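Local atomic coordinates of meso-diaminopimelate dehydrogenase (PDB entry 3WGQ), a protein that catalyses the NADP+-dependent, reversible oxidative deamination of meso-2,6-diaminopimelate. Residues B[33-38]-B[54-59]; B[105-110]-B[300-305]. The protein carries 6 engineered substitutions. One frame throughout, in Å; residues are numbered along the deposited sequence.

Contact 1 of 2, residues B[33-38]-B[54-59]; sequences AIFTRR and SRLELY
The ring of F35 meets two partners of 54-59: the methyl CD1 of L56 over one face and the ring of Y59 at its edge. The methyl is 4.1 Å from the centroid of the F35 ring and 21° off the ring normal, a CH-pi contact shifted toward the rim on the CG and CD2 side. At the far end of the ring, the edge formed by CE1 and CZ is directed into a face of Y59. F35 CZ comes within 3.8 Å of Y59 CG, and F35 CE1 lies just as close to Y59 CD1. The centroids of the F35 and Y59 rings are 5.2 Å apart and their planes stand at 76°, a T-shaped stack with F35 as the edge. Close to the plane of the Y59 ring, at its rim, is the carbonyl oxygen of R55. A33 CB approaches Y59 CE2 obliquely at 4.2 Å.

F35 has CG anti to its carbonyl carbon (chi1 -57°), which carries the phenyl group out from the strand to the 3-10 turn. That turn is itself tied by the backbone bond from Y59 N to L56 O, 2.9 Å, which keeps the two partners of F35 together. V51 and M66, from the strands 50-52 and 65-68, also touch F35, and the strand 29-36 belongs to the parallel sheet of a Rossmann-type dinucleotide-binding domain.

No hydrogen bond or salt bridge joins the two segments. The 3-10 turn is therefore held against the strand by dispersion and by the weak electrostatics of ring hydrogens meeting a pi face, with the T-shaped stack supplying the directional part.

Contact 2 of 2, residues B[105-110]-B[300-305]; sequences RMDEIS and KGAVTV
Helix-on-strand packing joins these segments in the Rossmann-type domain: helix 99-113 lies against strand 301-303, the outermost strand of the parallel sheet within this chain. The strand is supplied by residues far along the sequence and pairs with 116-118, the strand that follows the helix. The axes of the short segments 105-110 and 301-303 approach to 5.8 Å, their N-to-C directions 141° apart. So close a meeting is possible because small residues line the interface: G301 and A302 from the strand, S110 from the helix. D107 CA and A302 CA are only 4.4 Å apart.

A302 turns its methyl onto the helix backbone, where A302 CB lies 3.7 Å from D107 CA, with the CB of M106 beside it. The side chain of M106 packs on P81 and A84 of helix 80-84. S110 packs against G301 from the next turn of the helix, S110 OG lying 3.1 Å from G301 C. This hydroxyl stays close to its own helix, within hydrogen-bonding range of the carbonyl oxygens of M106 and D107. G301 adopts backbone angles that suit glycine, and its CA lies against the carboxylate of D107, with D107 OD1 3.4 Å from G301 CA.

That carboxylate makes the one direct hydrogen bond across the contact. With CG anti to the backbone N, D107 reaches over to the strand, and A302 N donates to D107 OD1 at 2.9 Å, nearly straight at 168°. The N-H arrives on the anti side of the carboxylate, 19° out of its plane. A water donates to the same D107 OD1 at 2.9 Å and to A302 O at 3.2 Å, bridging acid and strand.

Both contacts belong to one parallel sheet but lie toward its two ends: strand 29-36, in contact 1, is next to the outermost strand 50-52, whereas strand 301-303, in contact 2, is the outermost at the other end. Their centres are 22 Å apart and their nearest atoms about 11 Å, so they do not touch. Both segments of contact 1 precede those of contact 2 along the chain. Contact 1 is local, within the first part of the domain; contact 2 brings strand 301-303, from near the end of the chain, against helix 99-113. The Rossmann-type domain is thus completed by a late return of the chain.

Contact 1 of 2, residues B[33-38]-B[54-59]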
loop_
_atom_site.group_PDB
_atom_site.type_symbol
_atom_site.label_atom_id
_atom_site.label_comp_id
_atom_site.label_asym_id
_atom_site.label_seq_id
_atom_site.Cartn_x
_atom_site.Cartn_y
_atom_site.Cartn_z
ATOM N N ALA B 33 -19.970 -7.725 -23.048
ATOM C CA ALA B 33 -19.656 -8.883 -23.867
ATOM C C ALA B 33 -18.319 -9.519 -23.515
ATOM O O ALA B 33 -17.430 -8.875 -22.958
ATOM C CB ALA B 33 -19.657 -8.489 -25.338
ATOM N N ILE B 34 -18.205 -10.798 -23.857
ATOM C CA ILE B 34 -17.002 -11.580 -23.631
ATOM C C ILE B 34 -16.584 -12.055 -25.021
ATOM O O ILE B 34 -17.292 -12.831 -25.662
ATOM C CB ILE B 34 -17.299 -12.790 -22.730
ATOM C CG1 ILE B 34 -17.906 -12.306 -21.410
ATOM C CG2 ILE B 34 -16.031 -13.573 -22.463
ATOM C CD1 ILE B 34 -18.355 -13.428 -20.487
ATOM N N PHE B 35 -15.437 -11.575 -25.487
ATOM C CA PHE B 35 -14.945 -11.925 -26.808
ATOM C C PHE B 35 -14.000 -13.119 -26.785
ATOM O O PHE B 35 -13.018 -13.134 -26.048
ATOM C CB PHE B 35 -14.271 -10.704 -27.420
ATOM C CG PHE B 35 -15.175 -9.502 -27.492
ATOM C CD1 PHE B 35 -16.142 -9.400 -28.490
ATOM C CD2 PHE B 35 -15.107 -8.506 -26.525
ATOM C CE1 PHE B 35 -17.027 -8.329 -28.521
ATOM C CE2 PHE B 35 -15.986 -7.428 -26.546
ATOM C CZ PHE B 35 -16.951 -7.339 -27.549
ATOM N N THR B 36 -14.315 -14.126 -27.589
ATOM C CA THR B 36 -13.504 -15.335 -27.659
ATOM C C THR B 36 -13.207 -15.771 -29.091
ATOM O O THR B 36 -13.959 -15.462 -30.012
ATOM C CB THR B 36 -14.210 -16.501 -26.964
ATOM O OG1 THR B 36 -13.478 -17.709 -27.203
ATOM C CG2 THR B 36 -15.626 -16.652 -27.498
ATOM N N ARG B 37 -12.109 -16.498 -29.269
ATOM C CA ARG B 37 -11.746 -16.999 -30.587
ATOM C C ARG B 37 -12.488 -18.308 -30.859
ATOM O O ARG B 37 -12.596 -18.737 -32.007
ATOM C CB ARG B 37 -10.233 -17.229 -30.685
ATOM C CG ARG B 37 -9.400 -15.955 -30.806
ATOM C CD ARG B 37 -7.915 -16.279 -30.958
ATOM N NE ARG B 37 -7.080 -15.093 -31.161
ATOM C CZ ARG B 37 -6.986 -14.418 -32.306
ATOM N NH1 ARG B 37 -7.676 -14.809 -33.369
ATOM N NH2 ARG B 37 -6.195 -13.353 -32.390
ATOM N N ARG B 38 -13.009 -18.929 -29.800
ATOM C CA ARG B 38 -13.736 -20.196 -29.911
ATOM C C ARG B 38 -14.990 -20.091 -30.782
ATOM O O ARG B 38 -15.538 -19.008 -30.968
ATOM C CB ARG B 38 -14.165 -20.697 -28.524
ATOM C CG ARG B 38 -13.094 -20.681 -27.442
ATOM C CD ARG B 38 -11.903 -21.554 -27.776
ATOM N NE ARG B 38 -11.196 -21.968 -26.566
ATOM C CZ ARG B 38 -9.993 -22.532 -26.553
ATOM N NH1 ARG B 38 -9.346 -22.747 -27.692
ATOM N NH2 ARG B 38 -9.441 -22.896 -25.403
ATOM N N SER B 54 -14.110 -11.777 -33.933
ATOM C CA SER B 54 -14.161 -11.121 -35.238
ATOM C C SER B 54 -15.124 -9.944 -35.249
ATOM O O SER B 54 -15.061 -9.092 -36.133
ATOM C CB SER B 54 -14.598 -12.117 -36.303
ATOM O OG SER B 54 -15.860 -12.667 -35.966
ATOM N N ARG B 55 -16.026 -9.911 -34.273
ATOM C CA ARG B 55 -17.013 -8.843 -34.187
ATOM C C ARG B 55 -16.685 -7.805 -33.120
ATOM O O ARG B 55 -17.544 -7.010 -32.747
ATOM C CB ARG B 55 -18.397 -9.435 -33.919
ATOM C CG ARG B 55 -18.930 -10.283 -35.067
ATOM C CD ARG B 55 -20.105 -11.122 -34.628
ATOM N NE ARG B 55 -21.283 -10.328 -34.304
ATOM C CZ ARG B 55 -22.093 -9.782 -35.206
ATOM N NH1 ARG B 55 -21.857 -9.937 -36.501
ATOM N NH2 ARG B 55 -23.152 -9.097 -34.806
ATOM N N LEU B 56 -15.446 -7.807 -32.637
ATOM C CA LEU B 56 -15.036 -6.852 -31.609
ATOM C C LEU B 56 -15.238 -5.397 -32.041
ATOM O O LEU B 56 -15.774 -4.586 -31.283
ATOM C CB LEU B 56 -13.569 -7.077 -31.240
ATOM C CG LEU B 56 -13.005 -6.176 -30.138
ATOM C CD1 LEU B 56 -12.462 -7.026 -29.012
ATOM C CD2 LEU B 56 -11.917 -5.292 -30.714
ATOM N N GLU B 57 -14.818 -5.073 -33.259
ATOM C CA GLU B 57 -14.941 -3.718 -33.786
ATOM C C GLU B 57 -16.376 -3.180 -33.802
ATOM O O GLU B 57 -16.586 -1.965 -33.842
ATOM C CB GLU B 57 -14.346 -3.664 -35.197
ATOM C CG GLU B 57 -14.919 -4.719 -36.142
ATOM C CD GLU B 57 -14.163 -4.813 -37.461
ATOM O OE1 GLU B 57 -14.596 -5.594 -38.340
ATOM O OE2 GLU B 57 -13.138 -4.115 -37.617
ATOM N N LEU B 58 -17.361 -4.074 -33.764
ATOM C CA LEU B 58 -18.766 -3.665 -33.776
ATOM C C LEU B 58 -19.234 -3.136 -32.422
ATOM O O LEU B 58 -20.366 -2.661 -32.287
ATOM C CB LEU B 58 -19.657 -4.846 -34.173
ATOM C CG LEU B 58 -19.460 -5.465 -35.557
ATOM C CD1 LEU B 58 -20.335 -6.708 -35.695
ATOM C CD2 LEU B 58 -19.804 -4.442 -36.629
ATOM N N TYR B 59 -18.361 -3.218 -31.422
ATOM C CA TYR B 59 -18.705 -2.776 -30.072
ATOM C C TYR B 59 -17.967 -1.531 -29.576
ATOM O O TYR B 59 -17.999 -1.229 -28.380
ATOM C CB TYR B 59 -18.462 -3.926 -29.079
ATOM C CG TYR B 59 -19.441 -5.065 -29.216
ATOM C CD1 TYR B 59 -19.396 -5.922 -30.319
ATOM C CD2 TYR B 59 -20.452 -5.256 -28.272
ATOM C CE1 TYR B 59 -20.338 -6.936 -30.478
ATOM C CE2 TYR B 59 -21.397 -6.265 -28.423
ATOM C CZ TYR B 59 -21.335 -7.101 -29.530
ATOM O OH TYR B 59 -22.276 -8.086 -29.695
#

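Contact 2 of 2, residues B[105-110]-B[300-305]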
loop_
_atom_site.group_PDB
_atom_site.type_symbol
_atom_site.label_atom_id
_atom_site.label_comp_id
_atom_site.label_asym_id
_atom_site.label_seq_id
_atom_site.Cartn_x
_atom_site.Cartn_y
_atom_site.Cartn_z
ATOM N N ARG B 105 4.711 1.223 -27.249
ATOM C CA ARG B 105 3.804 0.777 -28.295
ATOM C C ARG B 105 2.359 1.131 -27.967
ATOM O O ARG B 105 1.630 1.637 -28.819
ATOM C CB ARG B 105 3.927 -0.738 -28.510
ATOM C CG ARG B 105 3.063 -1.268 -29.654
ATOM C CD ARG B 105 3.466 -0.652 -31.000
ATOM N NE ARG B 105 2.479 -0.871 -32.062
ATOM C CZ ARG B 105 2.136 -2.060 -32.550
ATOM N NH1 ARG B 105 2.696 -3.170 -32.077
ATOM N NH2 ARG B 105 1.229 -2.145 -33.517
ATOM N N MET B 106 1.945 0.868 -26.730
ATOM C CA MET B 106 0.576 1.161 -26.322
ATOM C C MET B 106 0.299 2.653 -26.218
ATOM O O MET B 106 -0.827 3.088 -26.433
ATOM C CB MET B 106 0.262 0.494 -24.979
ATOM C CG MET B 106 0.218 -1.024 -25.028
ATOM S SD MET B 106 -1.077 -1.651 -26.098
ATOM C CE MET B 106 -2.512 -1.558 -25.036
ATOM N N ASP B 107 1.322 3.434 -25.884
ATOM C CA ASP B 107 1.165 4.881 -25.748
ATOM C C ASP B 107 0.868 5.511 -27.109
ATOM O O ASP B 107 -0.151 6.181 -27.292
ATOM C CB ASP B 107 2.433 5.492 -25.138
ATOM C CG ASP B 107 2.244 6.941 -24.714
ATOM O OD1 ASP B 107 1.153 7.282 -24.206
ATOM O OD2 ASP B 107 3.191 7.738 -24.871
ATOM N N GLU B 108 1.758 5.276 -28.065
ATOM C CA GLU B 108 1.596 5.806 -29.413
ATOM C C GLU B 108 0.209 5.469 -29.962
ATOM O O GLU B 108 -0.495 6.338 -30.475
ATOM C CB GLU B 108 2.694 5.230 -30.320
ATOM C CG GLU B 108 2.635 5.644 -31.790
ATOM C CD GLU B 108 1.802 4.696 -32.646
ATOM O OE1 GLU B 108 2.060 3.471 -32.610
ATOM O OE2 GLU B 108 0.894 5.176 -33.363
ATOM N N ILE B 109 -0.185 4.206 -29.829
ATOM C CA ILE B 109 -1.477 3.746 -30.324
ATOM C C ILE B 109 -2.685 4.373 -29.644
ATOM O O ILE B 109 -3.610 4.822 -30.317
ATOM C CB ILE B 109 -1.608 2.220 -30.195
ATOM C CG1 ILE B 109 -0.484 1.539 -30.977
ATOM C CG2 ILE B 109 -2.976 1.774 -30.693
ATOM C CD1 ILE B 109 -0.454 0.050 -30.823
ATOM N N SER B 110 -2.697 4.387 -28.314
ATOM C CA SER B 110 -3.828 4.957 -27.595
ATOM C C SER B 110 -3.964 6.461 -27.839
ATOM O O SER B 110 -5.077 6.969 -27.976
ATOM C CB SER B 110 -3.715 4.666 -26.095
ATOM O OG SER B 110 -2.450 5.049 -25.591
ATOM N N LYS B 300 -5.376 10.816 -22.189
ATOM C CA LYS B 300 -5.027 10.043 -23.375
ATOM C C LYS B 300 -3.660 9.388 -23.222
ATOM O O LYS B 300 -2.803 9.878 -22.489
ATOM C CB LYS B 300 -4.999 10.953 -24.613
ATOM C CG LYS B 300 -6.215 11.856 -24.788
ATOM C CD LYS B 300 -7.490 11.058 -25.002
ATOM C CE LYS B 300 -8.679 11.978 -25.252
ATOM N NZ LYS B 300 -9.967 11.231 -25.364
ATOM N N GLY B 301 -3.454 8.280 -23.923
ATOM C CA GLY B 301 -2.173 7.608 -23.853
ATOM C C GLY B 301 -2.132 6.454 -22.873
ATOM O O GLY B 301 -3.147 6.074 -22.288
ATOM N N ALA B 302 -0.942 5.898 -22.690
ATOM C CA ALA B 302 -0.754 4.777 -21.787
ATOM C C ALA B 302 -0.369 5.242 -20.380
ATOM O O ALA B 302 0.323 6.242 -20.209
ATOM C CB ALA B 302 0.318 3.849 -22.339
ATOM N N VAL B 303 -0.841 4.503 -19.382
ATOM C CA VAL B 303 -0.545 4.796 -17.985
ATOM C C VAL B 303 -0.288 3.485 -17.254
ATOM O O VAL B 303 -0.630 2.408 -17.754
ATOM C CB VAL B 303 -1.722 5.511 -17.277
ATOM C CG1 VAL B 303 -1.856 6.927 -17.795
ATOM C CG2 VAL B 303 -3.018 4.733 -17.491
ATOM N N THR B 304 0.321 3.586 -16.076
ATOM C CA THR B 304 0.593 2.419 -15.249
ATOM C C THR B 304 -0.051 2.668 -13.883
ATOM O O THR B 304 -0.537 3.769 -13.614
ATOM C CB THR B 304 2.113 2.192 -15.057
ATOM O OG1 THR B 304 2.651 3.207 -14.201
ATOM C CG2 THR B 304 2.834 2.230 -16.402
ATOM N N VAL B 305 -0.062 1.654 -13.023
ATOM C CA VAL B 305 -0.645 1.821 -11.694
ATOM C C VAL B 305 0.047 2.953 -10.927
ATOM O O VAL B 305 -0.534 3.545 -10.017
ATOM C CB VAL B 305 -0.530 0.520 -10.862
ATOM C CG1 VAL B 305 -1.314 -0.596 -11.536
ATOM C CG2 VAL B 305 0.933 0.110 -10.721
HETATM O O HOH W 1 1.146 8.933 -21.781
#